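Aminotransferase, class IV (Brucella abortus, PDB 4TVI) probably transfers the amino group of leucine, isoleucine and valine to 2-oxoglutarate, using pyridoxal 5'-phosphate as its cofactor. Local coordinates at residues A[87-91]-A[92-96]. Residues are numbered along the deposited sequence; the frame is centred on the assembly and turned at random.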
loop_
_atom_site.group_PDB
_atom_site.type_symbol
_atom_site.label_atom_id
_atom_site.label_comp_id
_atom_site.label_asym_id
_atom_site.label_seq_id
_atom_site.Cartn_x
_atom_site.Cartn_y
_atom_site.Cartn_z
ATOM N N ASP A 87 -0.260 -13.011 -11.919
ATOM C CA ASP A 87 -1.629 -12.833 -11.434
ATOM C C ASP A 87 -1.758 -11.566 -10.594
ATOM O O ASP A 87 -2.660 -10.759 -10.810
ATOM C CB ASP A 87 -2.077 -14.034 -10.603
ATOM C CG ASP A 87 -2.205 -15.297 -11.424
ATOM O OD1 ASP A 87 -2.388 -15.193 -12.656
ATOM O OD2 ASP A 87 -2.121 -16.395 -10.831
ATOM N N SER A 88 -0.850 -11.403 -9.636
ATOM C CA SER A 88 -0.861 -10.237 -8.759
ATOM C C SER A 88 -0.709 -8.954 -9.563
ATOM O O SER A 88 -1.364 -7.953 -9.267
ATOM C CB SER A 88 0.257 -10.324 -7.718
ATOM O OG SER A 88 0.057 -11.412 -6.829
ATOM N N ALA A 89 0.157 -8.983 -10.575
ATOM C CA ALA A 89 0.368 -7.804 -11.411
ATOM C C ALA A 89 -0.935 -7.380 -12.078
ATOM O O ALA A 89 -1.324 -6.218 -12.012
ATOM C CB ALA A 89 1.444 -8.065 -12.457
ATOM N N ARG A 90 -1.614 -8.333 -12.708
ATOM C CA ARG A 90 -2.876 -8.037 -13.374
ATOM C C ARG A 90 -3.941 -7.580 -12.376
ATOM O O ARG A 90 -4.747 -6.700 -12.685
ATOM C CB ARG A 90 -3.362 -9.255 -14.169
ATOM C CG ARG A 90 -2.571 -9.480 -15.463
ATOM C CD ARG A 90 -3.146 -10.612 -16.297
ATOM N NE ARG A 90 -2.775 -11.913 -15.758
ATOM C CZ ARG A 90 -1.730 -12.616 -16.179
ATOM N NH1 ARG A 90 -0.967 -12.142 -17.156
ATOM N NH2 ARG A 90 -1.453 -13.792 -15.632
ATOM N N ALA A 91 -3.914 -8.143 -11.171
ATOM C CA ALA A 91 -4.871 -7.761 -10.131
ATOM C C ALA A 91 -4.651 -6.317 -9.683
ATOM O O ALA A 91 -5.535 -5.700 -9.092
ATOM C CB ALA A 91 -4.773 -8.704 -8.943
ATOM N N LEU A 92 -3.471 -5.782 -9.976
ATOM C CA LEU A 92 -3.148 -4.407 -9.623
ATOM C C LEU A 92 -3.174 -3.479 -10.840
ATOM O O LEU A 92 -2.704 -2.344 -10.774
ATOM C CB LEU A 92 -1.778 -4.338 -8.933
ATOM C CG LEU A 92 -1.739 -4.157 -7.409
ATOM C CD1 LEU A 92 -2.382 -2.851 -7.001
ATOM C CD2 LEU A 92 -2.424 -5.299 -6.703
ATOM N N GLY A 93 -3.727 -3.959 -11.949
ATOM C CA GLY A 93 -3.862 -3.128 -13.135
ATOM C C GLY A 93 -2.575 -2.981 -13.927
ATOM O O GLY A 93 -2.429 -2.067 -14.744
ATOM N N LEU A 94 -1.626 -3.874 -13.683
ATOM C CA LEU A 94 -0.380 -3.865 -14.431
ATOM C C LEU A 94 -0.465 -4.828 -15.596
ATOM O O LEU A 94 -1.362 -5.659 -15.653
ATOM C CB LEU A 94 0.797 -4.230 -13.531
ATOM C CG LEU A 94 0.909 -3.418 -12.241
ATOM C CD1 LEU A 94 2.069 -3.913 -11.392
ATOM C CD2 LEU A 94 1.070 -1.939 -12.567
ATOM N N GLU A 95 0.465 -4.706 -16.533
ATOM C CA GLU A 95 0.566 -5.679 -17.609
ATOM C C GLU A 95 1.918 -6.362 -17.514
ATOM O O GLU A 95 2.928 -5.797 -17.937
ATOM C CB GLU A 95 0.386 -5.017 -18.976
ATOM C CG GLU A 95 0.471 -5.992 -20.134
ATOM C CD GLU A 95 -0.660 -7.007 -20.132
ATOM O OE1 GLU A 95 -1.756 -6.681 -19.627
ATOM O OE2 GLU A 95 -0.449 -8.134 -20.632
ATOM N N PRO A 96 1.941 -7.580 -16.940
ATOM C CA PRO A 96 3.188 -8.324 -16.731
ATOM C C PRO A 96 3.991 -8.449 -18.017
ATOM O O PRO A 96 3.442 -8.721 -19.083
ATOM C CB PRO A 96 2.714 -9.695 -16.217
ATOM C CG PRO A 96 1.241 -9.752 -16.524
ATOM C CD PRO A 96 0.768 -8.333 -16.465
#
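Ala89 O accepts two backbone N-H groups where the chain leaves its helix, and the two come from opposite faces of the carbonyl plane: Leu94 N, with an N-H...O angle of 153°, and Leu92 N. The next carbonyl, Arg90 O, accepts from Gly93 N at 3.0 Å, a straighter bond at 161°. Leu92 N also makes a weak hydrogen bond to Ser88 O, the i to i+4 pairing of the helix. The returning chain then lays side chains against the last turn. Leu94 CB sits 4.0 Å from Ala89 CB, while the Pro96 ring comes in beside the same methyl and meets the Arg90 side chain. Arg90 crosses that ring at about a right angle, its CG lying 3.7 Å from Pro96 CD and its NH1 near Pro96 CG. A bend at chi3 (-77°) folds the guanidinium back along the helix, where NH2 forms a salt bridge with Asp87 OD1, its hydrogen bond weak at 3.4 Å. Further out, Tyr126 of strand 120-128 packs on Ala89, Leu94 and Pro96, and Leu92 meets Pro186 of the second subunit. Ser88 OG is hydrogen-bonded to the backbone N of the cofactor-bearing lysine at position 180, which ties this helix end to the active-site region. With Gly93 as C-prime residue at positive phi, the Leu94 N to Ala89 O and Gly93 N to Arg90 O bonds form a Schellman motif, here closing helix 78-91 of a class IV aminotransferase.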